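Local coordinates for protein iota-carrageenase (Alteromonas sp., PDB 1H80) that hydrolyses the beta-1,4 linkages inside iota-carrageenan, a sulfated galactan of red algal cell walls, inverting the anomeric configuration, at residues 22-27 and 65-70; 28-33 and 39-44. All blocks are in the same frame, centred on the assembly; numbering follows the deposited sequence.

Contact 1 of 2, residues 22-27 and 65-70; sequences YDLVDD and YHFLGI. With NA (sodium ion), chain I.
Leu24 packs against the rings of Tyr65 and Phe67, and Val25 against Tyr65, near one end of the right-handed parallel beta-helix of this pectate lyase-like fold, where strand 20-23 gives way to a short helical turn. The contact is apolar, with no hydrogen bond across it. Leu24 and Phe67 approach from opposite directions, CD2 lying near the plane of the ring at its edge, 3.8 Å from Phe67 CZ; the same methyl meets the Tyr65 ring obliquely. CG anti to the backbone N (chi1 -179°) carries the Leu24 branch toward both rings, and CD2 makes the contact. Val25 crosses Tyr65 at about a right angle and sets CG2 at the phenol edge, 3.4 Å from Tyr65 OH. That hydroxyl is hydrogen-bonded to the backbone O of Pro61, so the polar end has its partner, which should steady the ring, while the Val25 methyl packs beside it. Leu42 of helix 39-50 and Ile86 also touch Phe67, and Ile60 lies against both Leu24 and Tyr65.

Behind this layer, Asp23 N-caps the turn that carries Leu24 and Val25. Its OD1 accepts from Asp26 N at 3.0 Å, above the carboxylate plane, and more weakly from Val25 N. Asp27 OD2 receives Asp23 N through its anti lone pair, and both Asp27 oxygens grip a sodium ion, OD1 at 2.6 Å and OD2 at 2.4 Å, alongside four waters.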
ATOM      1  N   TYR A  22     -25.870  14.325 -10.958  1.00 13.79           N
ATOM      2  CA  TYR A  22     -26.290  15.050  -9.761  1.00 14.17           C
ATOM      3  C   TYR A  22     -25.135  15.800  -9.120  1.00 13.75           C
ATOM      4  O   TYR A  22     -23.969  15.489  -9.358  1.00 14.50           O
ATOM      5  CB  TYR A  22     -26.861  14.097  -8.707  1.00 14.38           C
ATOM      6  CG  TYR A  22     -28.146  13.398  -9.069  1.00 16.53           C
ATOM      7  CD1 TYR A  22     -29.168  14.065  -9.748  1.00 17.93           C
ATOM      8  CD2 TYR A  22     -28.370  12.081  -8.670  1.00 16.32           C
ATOM      9  CE1 TYR A  22     -30.384  13.431 -10.016  1.00 18.66           C
ATOM     10  CE2 TYR A  22     -29.578  11.444  -8.929  1.00 17.73           C
ATOM     11  CZ  TYR A  22     -30.578  12.122  -9.599  1.00 18.62           C
ATOM     12  OH  TYR A  22     -31.778  11.490  -9.839  1.00 20.54           O
ATOM     13  N   ASP A  23     -25.475  16.789  -8.301  1.00 14.30           N
ATOM     14  CA  ASP A  23     -24.494  17.584  -7.576  1.00 14.45           C
ATOM     15  C   ASP A  23     -24.767  17.297  -6.099  1.00 14.61           C
ATOM     16  O   ASP A  23     -25.904  17.389  -5.642  1.00 15.26           O
ATOM     17  CB  ASP A  23     -24.682  19.071  -7.890  1.00 14.87           C
ATOM     18  CG  ASP A  23     -23.683  19.956  -7.168  1.00 16.24           C
ATOM     19  OD1 ASP A  23     -23.758  20.056  -5.925  0.50 14.40           O
ATOM     20  OD2 ASP A  23     -22.818  20.554  -7.848  0.50 14.77           O
ATOM     21  N   LEU A  24     -23.727  16.929  -5.361  1.00 14.43           N
ATOM     22  CA  LEU A  24     -23.875  16.585  -3.953  1.00 14.00           C
ATOM     23  C   LEU A  24     -24.523  17.674  -3.113  1.00 15.47           C
ATOM     24  O   LEU A  24     -25.347  17.391  -2.239  1.00 16.02           O
ATOM     25  CB  LEU A  24     -22.512  16.236  -3.353  1.00 14.65           C
ATOM     26  CG  LEU A  24     -22.566  15.835  -1.877  1.00 13.48           C
ATOM     27  CD1 LEU A  24     -23.392  14.567  -1.713  1.00 14.88           C
ATOM     28  CD2 LEU A  24     -21.155  15.626  -1.367  1.00 13.96           C
ATOM     29  N   VAL A  25     -24.150  18.918  -3.374  1.00 15.63           N
ATOM     30  CA  VAL A  25     -24.692  20.033  -2.613  1.00 16.52           C
ATOM     31  C   VAL A  25     -26.074  20.469  -3.081  1.00 17.20           C
ATOM     32  O   VAL A  25     -27.018  20.535  -2.293  1.00 17.24           O
ATOM     33  CB  VAL A  25     -23.743  21.248  -2.669  1.00 16.36           C
ATOM     34  CG1 VAL A  25     -24.393  22.453  -1.999  1.00 17.05           C
ATOM     35  CG2 VAL A  25     -22.431  20.908  -1.975  1.00 16.74           C
ATOM     36  N   ASP A  26     -26.222  20.729  -4.370  1.00 17.92           N
ATOM     37  CA  ASP A  26     -27.462  21.263  -4.950  1.00 18.37           C
ATOM     38  C   ASP A  26     -28.561  20.196  -4.904  1.00 18.92           C
ATOM     39  O   ASP A  26     -29.748  20.565  -4.681  1.00 19.13           O
ATOM     40  CB  ASP A  26     -27.223  21.678  -6.403  1.00 18.92           C
ATOM     41  N   ASP A  27     -28.272  18.946  -5.168  1.00 18.00           N
ATOM     42  CA  ASP A  27     -29.293  17.915  -5.220  1.00 17.65           C
ATOM     43  C   ASP A  27     -29.490  17.114  -3.943  1.00 18.10           C
ATOM     44  O   ASP A  27     -30.569  16.566  -3.723  1.00 18.36           O
ATOM     45  CB  ASP A  27     -28.997  16.961  -6.379  1.00 18.41           C
ATOM     46  CG  ASP A  27     -29.089  17.647  -7.730  1.00 19.31           C
ATOM     47  OD1 ASP A  27     -30.127  18.290  -7.989  1.00 20.44           O
ATOM     48  OD2 ASP A  27     -28.137  17.546  -8.534  1.00 18.43           O
ATOM     49  N   TYR A  65     -15.700  18.719   3.007  1.00 14.55           N
ATOM     50  CA  TYR A  65     -16.694  17.744   3.419  1.00 14.54           C
ATOM     51  C   TYR A  65     -16.158  16.754   4.420  1.00 14.38           C
ATOM     52  O   TYR A  65     -14.975  16.417   4.415  1.00 14.77           O
ATOM     53  CB  TYR A  65     -17.188  16.973   2.199  1.00 14.69           C
ATOM     54  CG  TYR A  65     -17.708  17.874   1.122  1.00 14.33           C
ATOM     55  CD1 TYR A  65     -19.027  18.320   1.145  1.00 15.10           C
ATOM     56  CD2 TYR A  65     -16.870  18.325   0.105  1.00 15.34           C
ATOM     57  CE1 TYR A  65     -19.499  19.197   0.180  1.00 15.61           C
ATOM     58  CE2 TYR A  65     -17.332  19.202  -0.863  1.00 15.70           C
ATOM     59  CZ  TYR A  65     -18.646  19.634  -0.818  1.00 15.94           C
ATOM     60  OH  TYR A  65     -19.110  20.513  -1.763  1.00 16.92           O
ATOM     61  N   HIS A  66     -17.055  16.286   5.277  1.00 14.54           N
ATOM     62  CA  HIS A  66     -16.711  15.296   6.278  1.00 14.10           C
ATOM     63  C   HIS A  66     -17.493  14.028   5.962  1.00 14.07           C
ATOM     64  O   HIS A  66     -18.726  14.027   5.963  1.00 14.16           O
ATOM     65  CB  HIS A  66     -17.055  15.810   7.677  1.00 15.44           C
ATOM     66  CG  HIS A  66     -16.153  16.906   8.147  1.00 17.59           C
ATOM     67  ND1 HIS A  66     -16.242  18.200   7.679  1.00 18.80           N
ATOM     68  CD2 HIS A  66     -15.108  16.889   9.007  1.00 19.01           C
ATOM     69  CE1 HIS A  66     -15.290  18.932   8.231  1.00 18.40           C
ATOM     70  NE2 HIS A  66     -14.588  18.161   9.041  1.00 19.32           N
ATOM     71  N   PHE A  67     -16.763  12.957   5.662  1.00 13.37           N
ATOM     72  CA  PHE A  67     -17.376  11.676   5.338  1.00 13.78           C
ATOM     73  C   PHE A  67     -16.750  10.567   6.165  1.00 14.18           C
ATOM     74  O   PHE A  67     -15.613  10.684   6.618  1.00 15.35           O
ATOM     75  CB  PHE A  67     -17.134  11.285   3.872  1.00 13.65           C
ATOM     76  CG  PHE A  67     -17.613  12.285   2.865  1.00 13.80           C
ATOM     77  CD1 PHE A  67     -18.921  12.757   2.886  1.00 14.11           C
ATOM     78  CD2 PHE A  67     -16.764  12.708   1.844  1.00 13.77           C
ATOM     79  CE1 PHE A  67     -19.375  13.631   1.902  1.00 14.50           C
ATOM     80  CE2 PHE A  67     -17.209  13.581   0.856  1.00 13.96           C
ATOM     81  CZ  PHE A  67     -18.515  14.041   0.884  1.00 14.44           C
ATOM     82  N   LEU A  68     -17.498   9.483   6.331  1.00 14.74           N
ATOM     83  CA  LEU A  68     -17.000   8.305   7.024  1.00 14.55           C
ATOM     84  C   LEU A  68     -17.949   7.138   6.805  1.00 14.77           C
ATOM     85  O   LEU A  68     -19.171   7.296   6.864  1.00 14.94           O
ATOM     86  CB  LEU A  68     -16.832   8.555   8.527  1.00 15.89           C
ATOM     87  CG  LEU A  68     -15.833   7.583   9.168  1.00 17.15           C
ATOM     88  CD1 LEU A  68     -14.421   7.925   8.701  1.00 17.28           C
ATOM     89  CD2 LEU A  68     -15.911   7.669  10.688  1.00 18.00           C
ATOM     90  N   GLY A  69     -17.378   5.973   6.520  1.00 14.44           N
ATOM     91  CA  GLY A  69     -18.168   4.771   6.323  1.00 15.22           C
ATOM     92  C   GLY A  69     -19.146   4.798   5.168  1.00 15.19           C
ATOM     93  O   GLY A  69     -20.228   4.216   5.251  1.00 16.60           O
ATOM     94  N   ILE A  70     -18.770   5.470   4.088  1.00 14.64           N
ATOM     95  CA  ILE A  70     -19.634   5.560   2.918  1.00 14.84           C
ATOM     96  C   ILE A  70     -19.626   4.232   2.171  1.00 15.33           C
ATOM     97  O   ILE A  70     -18.570   3.639   1.954  1.00 16.33           O
ATOM     98  CB  ILE A  70     -19.149   6.668   1.963  1.00 14.33           C
ATOM     99  CG1 ILE A  70     -19.038   7.996   2.717  1.00 14.69           C
ATOM    100  CG2 ILE A  70     -20.098   6.787   0.779  1.00 15.25           C
ATOM    101  CD1 ILE A  70     -20.346   8.488   3.293  1.00 15.80           C
TER
HETATM  102 NA    NA I1498     -28.981  19.124 -10.125  1.00 27.37          NA
HETATM  103  O   HOH W   1     -31.415  18.891 -10.148  1.00 25.10           O
HETATM  104  O   HOH W   2     -29.550  21.440  -8.610  1.00 45.05           O
HETATM  105  O   HOH W   3     -29.178  17.177 -11.321  1.00 23.35           O
HETATM  106  O   HOH W   4     -26.492  18.220 -11.248  1.00 38.05           O

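Contact 2 of 2, residues 28-33 and 39-44; sequences FGANGN and SNALQR. With CA (calcium ion), chain D.
Residues 28-30 pass beside the first turns of helix 39-50 before the chain leaves it toward the calcium, and the backbones come closest at Ala30 and Ala41, whose CA atoms lie 5.3 Å apart. Gly29, with positive phi, turns the chain out of the preceding helical turn. Small side chains allow the close approach: Ala30 CB meets Ala41 CB at 3.7 Å, and the same Ala41 CB also touches Phe28 O, at 3.6 Å.

That oxygen is also the target of Arg44, whose NH2 donates to Phe28 O at 2.7 Å. The bond is bent, 139° at the hydrogen, and the donor is tilted out of the carbonyl plane. A bend at chi3 (-73°) folds the arginine chain back, and NE donates to Asn40 OD1 one turn earlier at 2.8 Å; this second bond, nearly in the guanidinium plane, should limit rotation of the group. Phe28 and Arg44 slide past one another in opposite directions, ring and guanidinium planes 48° apart, with NH1 in the plane of the phenyl ring at its edge, 3.7 Å from Phe28 CD1. The ring also packs on Ala45 and Ala48 of the same helix and meets Tyr22 edge-to-face. Cut back to an alanine here, Phe28 would probably leave a gap between Arg44, Ala45 and Ala48 and deprive Tyr22 of its ring partner.

Farther along, Asn31 OD1 accepts from Asn33 N in an Asx turn, while Asn31 O binds calcium at 2.4 Å. Asp34, Ser36, Asp38 and two waters complete this calcium-binding loop, which leads into helix 39-50; that helix packs over the end of the parallel beta-helix, Leu42 against Ile70 of strand 64-71, as an N-terminal helical cap does in pectate lyase-like folds.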
ATOM      1  N   PHE A  28     -28.468  17.043  -3.096  1.00 17.46           N
ATOM      2  CA  PHE A  28     -28.603  16.263  -1.876  1.00 17.51           C
ATOM      3  C   PHE A  28     -28.344  16.992  -0.564  1.00 18.36           C
ATOM      4  O   PHE A  28     -28.310  16.381   0.502  1.00 18.75           O
ATOM      5  CB  PHE A  28     -27.754  15.000  -2.009  1.00 17.61           C
ATOM      6  CG  PHE A  28     -28.283  14.058  -3.048  1.00 17.02           C
ATOM      7  CD1 PHE A  28     -29.317  13.181  -2.743  1.00 15.92           C
ATOM      8  CD2 PHE A  28     -27.819  14.117  -4.361  1.00 17.30           C
ATOM      9  CE1 PHE A  28     -29.889  12.379  -3.724  1.00 17.20           C
ATOM     10  CE2 PHE A  28     -28.386  13.318  -5.350  1.00 17.06           C
ATOM     11  CZ  PHE A  28     -29.422  12.449  -5.034  1.00 17.22           C
ATOM     12  N   GLY A  29     -28.171  18.303  -0.653  1.00 18.30           N
ATOM     13  CA  GLY A  29     -27.994  19.114   0.538  1.00 19.10           C
ATOM     14  C   GLY A  29     -26.753  18.999   1.397  1.00 19.62           C
ATOM     15  O   GLY A  29     -26.798  19.349   2.576  1.00 20.50           O
ATOM     16  N   ALA A  30     -25.648  18.516   0.844  1.00 18.47           N
ATOM     17  CA  ALA A  30     -24.430  18.440   1.639  1.00 18.57           C
ATOM     18  C   ALA A  30     -23.990  19.885   1.847  1.00 18.99           C
ATOM     19  O   ALA A  30     -24.407  20.777   1.105  1.00 18.85           O
ATOM     20  CB  ALA A  30     -23.356  17.664   0.897  1.00 18.75           C
ATOM     21  N   ASN A  31     -23.160  20.126   2.854  1.00 19.46           N
ATOM     22  CA  ASN A  31     -22.683  21.478   3.125  1.00 20.76           C
ATOM     23  C   ASN A  31     -21.163  21.476   3.217  1.00 19.88           C
ATOM     24  O   ASN A  31     -20.594  20.931   4.162  1.00 20.37           O
ATOM     25  CB  ASN A  31     -23.272  21.998   4.439  1.00 22.24           C
ATOM     26  CG  ASN A  31     -23.039  23.485   4.632  1.00 24.12           C
ATOM     27  OD1 ASN A  31     -21.973  24.005   4.308  1.00 24.69           O
ATOM     28  ND2 ASN A  31     -24.037  24.176   5.174  1.00 26.11           N
ATOM     29  N   GLY A  32     -20.510  22.090   2.236  1.00 20.32           N
ATOM     30  CA  GLY A  32     -19.060  22.132   2.233  1.00 20.82           C
ATOM     31  C   GLY A  32     -18.496  23.399   2.841  1.00 21.65           C
ATOM     32  O   GLY A  32     -17.323  23.715   2.654  1.00 20.99           O
ATOM     33  N   ASN A  33     -19.332  24.127   3.575  1.00 23.06           N
ATOM     34  CA  ASN A  33     -18.910  25.375   4.203  1.00 25.15           C
ATOM     35  C   ASN A  33     -18.862  25.290   5.724  1.00 25.15           C
ATOM     36  O   ASN A  33     -18.472  26.247   6.391  1.00 26.49           O
ATOM     37  CB  ASN A  33     -19.850  26.511   3.786  1.00 27.49           C
ATOM     38  CG  ASN A  33     -19.655  26.927   2.341  1.00 29.65           C
ATOM     39  OD1 ASN A  33     -20.536  27.540   1.738  1.00 32.63           O
ATOM     40  ND2 ASN A  33     -18.493  26.609   1.783  1.00 31.56           N
ATOM     41  N   SER A  39     -21.880  12.683   5.444  1.00 15.26           N
ATOM     42  CA  SER A  39     -22.024  11.286   5.053  1.00 15.06           C
ATOM     43  C   SER A  39     -23.402  10.886   4.542  1.00 15.01           C
ATOM     44  O   SER A  39     -23.513  10.205   3.523  1.00 14.63           O
ATOM     45  CB  SER A  39     -21.638  10.375   6.221  1.00 14.59           C
ATOM     46  OG  SER A  39     -20.288  10.583   6.599  1.00 15.58           O
ATOM     47  N   ASN A  40     -24.454  11.288   5.249  1.00 14.71           N
ATOM     48  CA  ASN A  40     -25.795  10.923   4.824  1.00 15.28           C
ATOM     49  C   ASN A  40     -26.123  11.501   3.454  1.00 13.93           C
ATOM     50  O   ASN A  40     -26.725  10.825   2.625  1.00 13.99           O
ATOM     51  CB  ASN A  40     -26.832  11.385   5.852  1.00 17.26           C
ATOM     52  CG  ASN A  40     -28.252  11.046   5.435  1.00 20.08           C
ATOM     53  OD1 ASN A  40     -29.023  11.924   5.049  1.00 22.07           O
ATOM     54  ND2 ASN A  40     -28.598   9.766   5.495  1.00 21.15           N
ATOM     55  N   ALA A  41     -25.720  12.745   3.218  1.00 14.06           N
ATOM     56  CA  ALA A  41     -25.977  13.390   1.934  1.00 13.44           C
ATOM     57  C   ALA A  41     -25.323  12.573   0.828  1.00 13.24           C
ATOM     58  O   ALA A  41     -25.947  12.273  -0.190  1.00 13.05           O
ATOM     59  CB  ALA A  41     -25.421  14.807   1.938  1.00 14.97           C
ATOM     60  N   LEU A  42     -24.061  12.212   1.035  1.00 12.75           N
ATOM     61  CA  LEU A  42     -23.341  11.431   0.040  1.00 12.74           C
ATOM     62  C   LEU A  42     -23.953  10.048  -0.135  1.00 12.22           C
ATOM     63  O   LEU A  42     -24.091   9.566  -1.259  1.00 12.37           O
ATOM     64  CB  LEU A  42     -21.861  11.308   0.419  1.00 11.76           C
ATOM     65  CG  LEU A  42     -20.998  10.466  -0.529  1.00 13.15           C
ATOM     66  CD1 LEU A  42     -21.137  10.970  -1.964  1.00 13.62           C
ATOM     67  CD2 LEU A  42     -19.550  10.531  -0.079  1.00 13.63           C
ATOM     68  N   GLN A  43     -24.341   9.407   0.964  1.00 11.42           N
ATOM     69  CA  GLN A  43     -24.926   8.082   0.848  1.00 12.71           C
ATOM     70  C   GLN A  43     -26.252   8.135   0.093  1.00 12.16           C
ATOM     71  O   GLN A  43     -26.539   7.260  -0.719  1.00 13.44           O
ATOM     72  CB  GLN A  43     -25.136   7.453   2.224  1.00 11.98           C
ATOM     73  CG  GLN A  43     -25.470   5.973   2.147  1.00 13.47           C
ATOM     74  CD  GLN A  43     -24.327   5.160   1.579  1.00 14.70           C
ATOM     75  OE1 GLN A  43     -23.254   5.081   2.179  1.00 15.97           O
ATOM     76  NE2 GLN A  43     -24.547   4.554   0.416  1.00 13.76           N
ATOM     77  N   ARG A  44     -27.060   9.158   0.361  1.00 12.94           N
ATOM     78  CA  ARG A  44     -28.330   9.296  -0.343  1.00 13.16           C
ATOM     79  C   ARG A  44     -28.085   9.505  -1.835  1.00 13.13           C
ATOM     80  O   ARG A  44     -28.815   8.972  -2.668  1.00 13.80           O
ATOM     81  CB  ARG A  44     -29.144  10.465   0.215  1.00 13.66           C
ATOM     82  CG  ARG A  44     -29.811  10.151   1.546  1.00 15.82           C
ATOM     83  CD  ARG A  44     -30.763  11.252   1.993  1.00 17.21           C
ATOM     84  NE  ARG A  44     -30.068  12.446   2.459  1.00 19.60           N
ATOM     85  CZ  ARG A  44     -30.034  13.601   1.804  1.00 20.31           C
ATOM     86  NH1 ARG A  44     -30.660  13.730   0.640  1.00 20.45           N
ATOM     87  NH2 ARG A  44     -29.375  14.630   2.316  1.00 21.81           N
TER
HETATM   88 CA    CA D1493     -20.532  19.521   6.035  1.00 16.65          CA
HETATM   89  O   HOH W   5     -22.706  19.729   6.835  1.00 22.56           O
HETATM   90  O   HOH W   6     -18.153  20.105   6.083  1.00 18.37           O

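Residues 28-33 continue directly from 22-27, the centres of the two contacts are about 4 Å apart, and 28-33/39-44 is nested in the loop that 22-27/65-70 closes. Their segments join where Leu24 O and Ala30 N lie 3.3 Å apart, a probable hydrogen bond, and where Leu68 N approaches Ser39 OG at 3.0 Å, a weak one. Asp38, a ligand of the calcium ion in contact 2, also accepts from the backbone N of His66 in contact 1, so the metal loop is tied to strand 64-71. That calcium is about 5 Å from the nearest side-chain atom of Tyr65; the sodium ion held by Asp27 is about 8 Å from that of Phe28.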